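Long-range contact in N5-carboxyaminoimidazole ribonucleotide synthetase (Bacillus anthracis, PDB 3QFF), which catalyses the ATP-dependent carboxylation of aminoimidazole ribonucleotide with bicarbonate, giving N5-carboxyaminoimidazole ribonucleotide in purine biosynthesis: residues A[191-203]-A[209-221]. Numbering follows the deposited sequence.
Sequences VPFEKEVSVIVIR and TKVFPVAENIHVN. With ADP (adenosine-5'-diphosphate), chain C.
Lys195 and Glu216 form a salt bridge, with Lys195 NZ 2.8 Å from Glu216 OE2. The ammonium approaches from above the carboxylate plane. Arg232 pairs with the same oxygen, so two cations share it, which would probably keep Glu216 ionised. Asn217 ND2 donates to Ser198 OG at 2.9 Å, and the hydroxyl lies in the amide plane. Asn217 CG stands beside its backbone N (chi1 -59°), which brings the amide to the side chain of Ser198. Ser227 bonds Asn217 OD1, so the amide is held at both ends; Ser198 OG has a second partner in Ser282. Glu196 reaches the nucleotide: its OE2 accepts from ADP O3' at 2.8 Å. His219 ND1 lies 3.0 Å from Glu196 OE1, but that bond is bent and weak. A water also donates to Glu196 OE1 and accepts from His219 N. Farther back along the same segment, Val191 N donates an almost straight bond to ADP N1 (2.7 Å), and Phe193 turns its ring edge to the adenine.

The backbones pair antiparallel in two runs. Ser198 and Ala215 exchange two bonds, as do Ile202 and Lys210. Between them the register slips by one residue around Phe212 to Val214, and a water bridges Ile200 N and Pro213 O. Phe212 packs on the face carrying Ile200 and Ile202, its CD1 3.7 Å from Ile200 CB and its CE1 near Ile202 CG1; helix 294-303 covers this side. On the other face Val214 CG1 meets Val197 CB at 3.7 Å, and Val214 CG2 meets Val199 CG2, under helix 235-251. This is an irregular beta hairpin of the ATP-grasp domain, in an antiparallel sheet between strands 256-264 and 223-229, and the 191-203 segment supplies contacts to both the adenine and the ribose of ADP.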
ATOM      1  N   VAL A 191     -12.281  16.579  32.310  1.00 41.45           N
ATOM      2  CA  VAL A 191     -13.448  16.377  31.462  1.00 41.07           C
ATOM      3  C   VAL A 191     -13.965  14.970  31.724  1.00 40.82           C
ATOM      4  O   VAL A 191     -13.232  13.997  31.530  1.00 40.60           O
ATOM      5  CB  VAL A 191     -13.119  16.552  29.956  1.00 41.07           C
ATOM      6  CG1 VAL A 191     -14.396  16.555  29.121  1.00 41.08           C
ATOM      7  CG2 VAL A 191     -12.329  17.835  29.714  1.00 40.88           C
ATOM      8  N   PRO A 192     -15.217  14.854  32.205  1.00 40.72           N
ATOM      9  CA  PRO A 192     -15.836  13.540  32.368  1.00 40.25           C
ATOM     10  C   PRO A 192     -16.319  13.039  31.006  1.00 39.53           C
ATOM     11  O   PRO A 192     -17.439  13.337  30.592  1.00 40.08           O
ATOM     12  CB  PRO A 192     -17.030  13.818  33.305  1.00 40.38           C
ATOM     13  CG  PRO A 192     -16.916  15.273  33.714  1.00 41.00           C
ATOM     14  CD  PRO A 192     -16.112  15.938  32.643  1.00 40.78           C
ATOM     15  N   PHE A 193     -15.466  12.325  30.287  1.00 38.61           N
ATOM     16  CA  PHE A 193     -15.829  11.886  28.947  1.00 37.32           C
ATOM     17  C   PHE A 193     -16.145  10.401  28.929  1.00 36.52           C
ATOM     18  O   PHE A 193     -15.647   9.648  29.768  1.00 35.79           O
ATOM     19  CB  PHE A 193     -14.732  12.225  27.925  1.00 37.70           C
ATOM     20  CG  PHE A 193     -13.427  11.528  28.180  1.00 37.34           C
ATOM     21  CD1 PHE A 193     -12.426  12.152  28.914  1.00 37.53           C
ATOM     22  CD2 PHE A 193     -13.199  10.236  27.692  1.00 38.59           C
ATOM     23  CE1 PHE A 193     -11.215  11.507  29.160  1.00 37.54           C
ATOM     24  CE2 PHE A 193     -11.998   9.581  27.937  1.00 37.48           C
ATOM     25  CZ  PHE A 193     -10.998  10.225  28.672  1.00 38.23           C
ATOM     26  N   GLU A 194     -16.976  10.012  27.966  1.00 35.38           N
ATOM     27  CA  GLU A 194     -17.279   8.622  27.675  1.00 35.32           C
ATOM     28  C   GLU A 194     -16.177   7.987  26.801  1.00 34.09           C
ATOM     29  O   GLU A 194     -15.639   6.943  27.161  1.00 34.25           O
ATOM     30  CB  GLU A 194     -18.640   8.521  26.970  1.00 35.63           C
ATOM     31  CG  GLU A 194     -19.219   7.104  26.922  1.00 38.98           C
ATOM     32  CD  GLU A 194     -20.389   6.945  25.948  1.00 42.97           C
ATOM     33  OE1 GLU A 194     -21.131   7.926  25.690  1.00 43.91           O
ATOM     34  OE2 GLU A 194     -20.575   5.815  25.442  1.00 46.16           O
ATOM     35  N   LYS A 195     -15.850   8.634  25.676  1.00 32.27           N
ATOM     36  CA  LYS A 195     -14.914   8.103  24.671  1.00 31.13           C
ATOM     37  C   LYS A 195     -13.858   9.137  24.271  1.00 30.15           C
ATOM     38  O   LYS A 195     -14.143  10.339  24.227  1.00 29.96           O
ATOM     39  CB  LYS A 195     -15.675   7.733  23.387  1.00 31.27           C
ATOM     40  CG  LYS A 195     -16.877   6.814  23.561  1.00 32.27           C
ATOM     41  CD  LYS A 195     -16.550   5.447  23.079  1.00 32.27           C
ATOM     42  CE  LYS A 195     -17.666   4.449  23.351  1.00 32.77           C
ATOM     43  NZ  LYS A 195     -17.050   3.124  23.652  1.00 31.21           N
ATOM     44  N   GLU A 196     -12.649   8.665  23.972  1.00 29.02           N
ATOM     45  CA  GLU A 196     -11.664   9.466  23.233  1.00 28.46           C
ATOM     46  C   GLU A 196     -11.772   9.193  21.739  1.00 27.31           C
ATOM     47  O   GLU A 196     -11.767   8.031  21.304  1.00 26.65           O
ATOM     48  CB  GLU A 196     -10.251   9.189  23.705  1.00 29.16           C
ATOM     49  CG  GLU A 196      -9.912   9.870  25.000  1.00 30.76           C
ATOM     50  CD  GLU A 196      -8.459   9.743  25.336  1.00 35.48           C
ATOM     51  OE1 GLU A 196      -8.054   8.670  25.840  1.00 37.01           O
ATOM     52  OE2 GLU A 196      -7.713  10.720  25.102  1.00 38.38           O
ATOM     53  N   VAL A 197     -11.901  10.259  20.952  1.00 25.60           N
ATOM     54  CA  VAL A 197     -12.053  10.108  19.509  1.00 24.41           C
ATOM     55  C   VAL A 197     -11.057  10.986  18.753  1.00 24.11           C
ATOM     56  O   VAL A 197     -10.573  11.991  19.285  1.00 23.30           O
ATOM     57  CB  VAL A 197     -13.531  10.355  19.010  1.00 24.38           C
ATOM     58  CG1 VAL A 197     -14.524   9.429  19.743  1.00 24.16           C
ATOM     59  CG2 VAL A 197     -13.951  11.838  19.126  1.00 24.24           C
ATOM     60  N   SER A 198     -10.730  10.591  17.524  1.00 23.22           N
ATOM     61  CA  SER A 198      -9.905  11.442  16.685  1.00 22.62           C
ATOM     62  C   SER A 198     -10.367  11.433  15.236  1.00 22.26           C
ATOM     63  O   SER A 198     -10.986  10.476  14.779  1.00 22.51           O
ATOM     64  CB  SER A 198      -8.425  11.072  16.790  1.00 22.52           C
ATOM     65  OG  SER A 198      -8.164   9.852  16.125  1.00 23.34           O
ATOM     66  N   VAL A 199     -10.060  12.517  14.529  1.00 22.03           N
ATOM     67  CA  VAL A 199     -10.395  12.693  13.120  1.00 21.73           C
ATOM     68  C   VAL A 199      -9.129  13.197  12.417  1.00 22.45           C
ATOM     69  O   VAL A 199      -8.460  14.126  12.909  1.00 21.50           O
ATOM     70  CB  VAL A 199     -11.531  13.743  12.924  1.00 22.80           C
ATOM     71  CG1 VAL A 199     -11.704  14.106  11.443  1.00 21.10           C
ATOM     72  CG2 VAL A 199     -12.859  13.239  13.490  1.00 22.81           C
ATOM     73  N   ILE A 200      -8.790  12.557  11.296  1.00 22.50           N
ATOM     74  CA  ILE A 200      -7.678  12.986  10.461  1.00 22.69           C
ATOM     75  C   ILE A 200      -8.289  13.830   9.348  1.00 22.26           C
ATOM     76  O   ILE A 200      -9.201  13.370   8.649  1.00 22.42           O
ATOM     77  CB  ILE A 200      -6.907  11.796   9.810  1.00 22.85           C
ATOM     78  CG1 ILE A 200      -6.467  10.734  10.838  1.00 24.51           C
ATOM     79  CG2 ILE A 200      -5.703  12.307   8.975  1.00 23.92           C
ATOM     80  CD1 ILE A 200      -5.375  11.169  11.785  1.00 26.13           C
ATOM     81  N   VAL A 201      -7.814  15.065   9.215  1.00 21.57           N
ATOM     82  CA  VAL A 201      -8.235  15.915   8.099  1.00 21.84           C
ATOM     83  C   VAL A 201      -7.045  16.240   7.184  1.00 21.37           C
ATOM     84  O   VAL A 201      -5.899  16.411   7.645  1.00 21.62           O
ATOM     85  CB  VAL A 201      -9.021  17.192   8.589  1.00 21.67           C
ATOM     86  CG1 VAL A 201      -8.275  17.909   9.702  1.00 23.04           C
ATOM     87  CG2 VAL A 201      -9.333  18.130   7.424  1.00 22.63           C
ATOM     88  N   ILE A 202      -7.318  16.291   5.885  1.00 21.16           N
ATOM     89  CA  ILE A 202      -6.292  16.547   4.885  1.00 21.10           C
ATOM     90  C   ILE A 202      -6.671  17.782   4.104  1.00 21.08           C
ATOM     91  O   ILE A 202      -7.816  17.893   3.664  1.00 21.06           O
ATOM     92  CB  ILE A 202      -6.208  15.395   3.848  1.00 21.16           C
ATOM     93  CG1 ILE A 202      -6.173  14.018   4.522  1.00 21.89           C
ATOM     94  CG2 ILE A 202      -5.013  15.628   2.855  1.00 20.17           C
ATOM     95  CD1 ILE A 202      -4.954  13.764   5.429  1.00 21.87           C
ATOM     96  N   ARG A 203      -5.721  18.690   3.913  1.00 20.92           N
ATOM     97  CA  ARG A 203      -5.961  19.876   3.084  1.00 21.51           C
ATOM     98  C   ARG A 203      -4.779  20.083   2.159  1.00 21.65           C
ATOM     99  O   ARG A 203      -3.638  20.183   2.616  1.00 22.04           O
ATOM    100  CB  ARG A 203      -6.203  21.128   3.942  1.00 20.97           C
ATOM    101  CG  ARG A 203      -6.658  22.335   3.132  1.00 22.16           C
ATOM    102  CD  ARG A 203      -7.275  23.440   4.002  1.00 24.58           C
ATOM    103  NE  ARG A 203      -7.536  24.655   3.218  1.00 26.62           N
ATOM    104  CZ  ARG A 203      -6.629  25.588   2.925  1.00 28.11           C
ATOM    105  NH1 ARG A 203      -5.380  25.472   3.337  1.00 27.04           N
ATOM    106  NH2 ARG A 203      -6.978  26.652   2.207  1.00 30.77           N
ATOM    107  N   THR A 209     -10.052  19.761   0.493  1.00 25.42           N
ATOM    108  CA  THR A 209     -10.094  19.158   1.833  1.00 26.28           C
ATOM    109  C   THR A 209     -10.748  17.785   1.789  1.00 25.62           C
ATOM    110  O   THR A 209     -11.682  17.552   1.015  1.00 25.95           O
ATOM    111  CB  THR A 209     -10.820  20.099   2.865  1.00 26.27           C
ATOM    112  OG1 THR A 209     -10.110  21.340   2.933  1.00 28.98           O
ATOM    113  CG2 THR A 209     -10.824  19.505   4.258  1.00 28.53           C
ATOM    114  N   LYS A 210     -10.240  16.864   2.609  1.00 24.91           N
ATOM    115  CA  LYS A 210     -10.891  15.574   2.819  1.00 23.10           C
ATOM    116  C   LYS A 210     -10.801  15.270   4.292  1.00 22.94           C
ATOM    117  O   LYS A 210      -9.817  15.624   4.938  1.00 22.46           O
ATOM    118  CB  LYS A 210     -10.217  14.446   2.026  1.00 23.41           C
ATOM    119  CG  LYS A 210     -10.327  14.516   0.501  1.00 22.82           C
ATOM    120  CD  LYS A 210     -11.710  14.156  -0.034  1.00 23.85           C
ATOM    121  CE  LYS A 210     -11.743  14.507  -1.511  1.00 25.95           C
ATOM    122  NZ  LYS A 210     -13.082  14.372  -2.097  1.00 30.40           N
ATOM    123  N   VAL A 211     -11.820  14.596   4.817  1.00 22.22           N
ATOM    124  CA  VAL A 211     -11.836  14.192   6.215  1.00 22.31           C
ATOM    125  C   VAL A 211     -12.029  12.674   6.285  1.00 22.08           C
ATOM    126  O   VAL A 211     -12.852  12.091   5.552  1.00 22.57           O
ATOM    127  CB  VAL A 211     -12.940  14.918   7.012  1.00 22.41           C
ATOM    128  CG1 VAL A 211     -12.747  14.736   8.514  1.00 22.34           C
ATOM    129  CG2 VAL A 211     -12.934  16.402   6.676  1.00 24.23           C
ATOM    130  N   PHE A 212     -11.246  12.038   7.137  1.00 21.24           N
ATOM    131  CA  PHE A 212     -11.401  10.616   7.399  1.00 21.72           C
ATOM    132  C   PHE A 212     -12.491  10.370   8.442  1.00 22.45           C
ATOM    133  O   PHE A 212     -12.891  11.302   9.143  1.00 22.44           O
ATOM    134  CB  PHE A 212     -10.078  10.018   7.865  1.00 20.71           C
ATOM    135  CG  PHE A 212      -9.132   9.747   6.751  1.00 20.87           C
ATOM    136  CD1 PHE A 212      -8.083  10.638   6.484  1.00 18.01           C
ATOM    137  CD2 PHE A 212      -9.295   8.623   5.952  1.00 19.26           C
ATOM    138  CE1 PHE A 212      -7.181  10.379   5.443  1.00 21.88           C
ATOM    139  CE2 PHE A 212      -8.394   8.356   4.905  1.00 19.85           C
ATOM    140  CZ  PHE A 212      -7.339   9.230   4.653  1.00 17.85           C
ATOM    141  N   PRO A 213     -12.987   9.124   8.530  1.00 23.33           N
ATOM    142  CA  PRO A 213     -14.056   8.833   9.504  1.00 24.15           C
ATOM    143  C   PRO A 213     -13.554   8.968  10.938  1.00 24.10           C
ATOM    144  O   PRO A 213     -12.349   8.806  11.191  1.00 25.65           O
ATOM    145  CB  PRO A 213     -14.438   7.364   9.218  1.00 24.41           C
ATOM    146  CG  PRO A 213     -13.789   7.005   7.920  1.00 24.64           C
ATOM    147  CD  PRO A 213     -12.641   7.959   7.698  1.00 24.14           C
ATOM    148  N   VAL A 214     -14.469   9.233  11.866  1.00 23.54           N
ATOM    149  CA  VAL A 214     -14.135   9.316  13.274  1.00 23.26           C
ATOM    150  C   VAL A 214     -13.651   7.964  13.828  1.00 23.36           C
ATOM    151  O   VAL A 214     -14.320   6.950  13.678  1.00 23.29           O
ATOM    152  CB  VAL A 214     -15.324   9.818  14.141  1.00 23.50           C
ATOM    153  CG1 VAL A 214     -14.858  10.053  15.576  1.00 22.79           C
ATOM    154  CG2 VAL A 214     -15.961  11.100  13.557  1.00 25.60           C
ATOM    155  N   ALA A 215     -12.501   7.979  14.498  1.00 23.08           N
ATOM    156  CA  ALA A 215     -11.972   6.784  15.150  1.00 23.32           C
ATOM    157  C   ALA A 215     -12.117   6.929  16.658  1.00 23.59           C
ATOM    158  O   ALA A 215     -11.853   7.995  17.207  1.00 23.11           O
ATOM    159  CB  ALA A 215     -10.510   6.588  14.799  1.00 23.07           C
ATOM    160  N   GLU A 216     -12.542   5.851  17.312  1.00 23.72           N
ATOM    161  CA  GLU A 216     -12.549   5.782  18.777  1.00 24.30           C
ATOM    162  C   GLU A 216     -11.205   5.222  19.234  1.00 24.49           C
ATOM    163  O   GLU A 216     -10.802   4.131  18.804  1.00 24.21           O
ATOM    164  CB  GLU A 216     -13.721   4.919  19.264  1.00 24.30           C
ATOM    165  CG  GLU A 216     -13.575   4.355  20.691  1.00 26.29           C
ATOM    166  CD  GLU A 216     -14.685   3.352  21.048  1.00 29.76           C
ATOM    167  OE1 GLU A 216     -15.527   3.044  20.184  1.00 30.15           O
ATOM    168  OE2 GLU A 216     -14.710   2.867  22.199  1.00 32.02           O
ATOM    169  N   ASN A 217     -10.518   5.960  20.110  1.00 24.20           N
ATOM    170  CA  ASN A 217      -9.177   5.589  20.543  1.00 25.54           C
ATOM    171  C   ASN A 217      -9.090   5.133  21.986  1.00 26.28           C
ATOM    172  O   ASN A 217      -9.591   5.815  22.887  1.00 26.12           O
ATOM    173  CB  ASN A 217      -8.219   6.755  20.319  1.00 25.20           C
ATOM    174  CG  ASN A 217      -8.163   7.160  18.880  1.00 25.15           C
ATOM    175  OD1 ASN A 217      -8.158   6.310  17.994  1.00 23.95           O
ATOM    176  ND2 ASN A 217      -8.154   8.462  18.629  1.00 25.15           N
ATOM    177  N   ILE A 218      -8.431   3.995  22.187  1.00 26.84           N
ATOM    178  CA  ILE A 218      -8.228   3.444  23.522  1.00 28.53           C
ATOM    179  C   ILE A 218      -6.752   3.554  23.911  1.00 29.27           C
ATOM    180  O   ILE A 218      -5.879   2.943  23.273  1.00 28.82           O
ATOM    181  CB  ILE A 218      -8.813   1.985  23.644  1.00 28.75           C
ATOM    182  CG1 ILE A 218     -10.304   1.992  23.263  1.00 27.94           C
ATOM    183  CG2 ILE A 218      -8.584   1.418  25.068  1.00 29.22           C
ATOM    184  CD1 ILE A 218     -11.064   0.669  23.449  1.00 27.17           C
ATOM    185  N   HIS A 219      -6.482   4.369  24.934  1.00 30.59           N
ATOM    186  CA  HIS A 219      -5.133   4.565  25.463  1.00 32.28           C
ATOM    187  C   HIS A 219      -4.906   3.740  26.729  1.00 33.73           C
ATOM    188  O   HIS A 219      -5.836   3.524  27.510  1.00 34.09           O
ATOM    189  CB  HIS A 219      -4.855   6.044  25.755  1.00 32.28           C
ATOM    190  CG  HIS A 219      -4.882   6.907  24.535  1.00 32.69           C
ATOM    191  ND1 HIS A 219      -6.049   7.443  24.034  1.00 33.18           N
ATOM    192  CD2 HIS A 219      -3.894   7.305  23.699  1.00 33.56           C
ATOM    193  CE1 HIS A 219      -5.775   8.140  22.944  1.00 34.32           C
ATOM    194  NE2 HIS A 219      -4.477   8.069  22.718  1.00 34.02           N
ATOM    195  N   VAL A 220      -3.664   3.294  26.906  1.00 34.84           N
ATOM    196  CA  VAL A 220      -3.221   2.517  28.067  1.00 36.57           C
ATOM    197  C   VAL A 220      -1.806   2.971  28.401  1.00 37.23           C
ATOM    198  O   VAL A 220      -0.931   2.958  27.535  1.00 37.05           O
ATOM    199  CB  VAL A 220      -3.247   0.983  27.767  1.00 36.51           C
ATOM    200  CG1 VAL A 220      -2.354   0.192  28.745  1.00 37.59           C
ATOM    201  CG2 VAL A 220      -4.666   0.451  27.795  1.00 37.14           C
ATOM    202  N   ASN A 221      -1.587   3.394  29.650  1.00 38.67           N
ATOM    203  CA  ASN A 221      -0.309   3.993  30.082  1.00 39.59           C
ATOM    204  C   ASN A 221       0.115   5.188  29.240  1.00 39.42           C
ATOM    205  O   ASN A 221       1.304   5.362  28.963  1.00 39.73           O
ATOM    206  CB  ASN A 221       0.824   2.963  30.076  1.00 40.53           C
ATOM    207  CG  ASN A 221       0.712   1.971  31.202  1.00 42.88           C
ATOM    208  OD1 ASN A 221       0.465   2.340  32.355  1.00 46.05           O
ATOM    209  ND2 ASN A 221       0.904   0.697  30.881  1.00 45.58           N
TER
HETATM  210  PB  ADP C 400      -0.204  13.368  25.807  1.00 62.88           P
HETATM  211  O1B ADP C 400       0.900  12.792  26.664  1.00 62.84           O
HETATM  212  O2B ADP C 400       0.238  14.578  25.011  1.00 62.26           O
HETATM  213  O3B ADP C 400      -0.945  12.324  25.006  1.00 62.65           O
HETATM  214  PA  ADP C 400      -2.843  14.252  26.678  1.00 60.58           P
HETATM  215  O1A ADP C 400      -3.343  13.604  25.403  1.00 61.16           O
HETATM  216  O2A ADP C 400      -3.102  15.719  26.937  1.00 60.28           O
HETATM  217  O3A ADP C 400      -1.260  13.961  26.889  1.00 61.78           O
HETATM  218  O5' ADP C 400      -3.501  13.464  27.915  1.00 59.78           O
HETATM  219  C5' ADP C 400      -3.171  12.096  28.145  1.00 59.37           C
HETATM  220  C4' ADP C 400      -4.398  11.364  28.668  1.00 58.68           C
HETATM  221  O4' ADP C 400      -4.840  11.989  29.875  1.00 57.97           O
HETATM  222  C3' ADP C 400      -5.561  11.431  27.691  1.00 58.29           C
HETATM  223  O3' ADP C 400      -5.617  10.257  26.875  1.00 59.10           O
HETATM  224  C2' ADP C 400      -6.784  11.569  28.576  1.00 58.33           C
HETATM  225  O2' ADP C 400      -7.358  10.281  28.816  1.00 57.59           O
HETATM  226  C1' ADP C 400      -6.265  12.127  29.891  1.00 57.50           C
HETATM  227  N9  ADP C 400      -6.638  13.563  30.022  1.00 56.66           N
HETATM  228  C8  ADP C 400      -5.893  14.616  29.623  1.00 56.00           C
HETATM  229  N7  ADP C 400      -6.517  15.791  29.886  1.00 55.36           N
HETATM  230  C5  ADP C 400      -7.692  15.502  30.470  1.00 54.99           C
HETATM  231  C6  ADP C 400      -8.840  16.280  31.003  1.00 54.68           C
HETATM  232  N6  ADP C 400      -8.852  17.636  30.962  1.00 52.96           N
HETATM  233  N1  ADP C 400      -9.876  15.581  31.532  1.00 54.85           N
HETATM  234  C2  ADP C 400      -9.884  14.235  31.580  1.00 54.93           C
HETATM  235  N3  ADP C 400      -8.878  13.473  31.115  1.00 55.17           N
HETATM  236  C4  ADP C 400      -7.771  14.034  30.562  1.00 55.74           C
HETATM  237  O   HOH W   1     -12.006   5.967  24.330  1.00 29.77           O
HETATM  238  O   HOH W   2      -8.595   6.068  26.230  1.00 38.77           O
HETATM  239  O   HOH W   3      -7.833  10.385  20.742  1.00 27.46           O
HETATM  240  O   HOH W   4      -9.630   9.738  11.211  1.00 26.58           O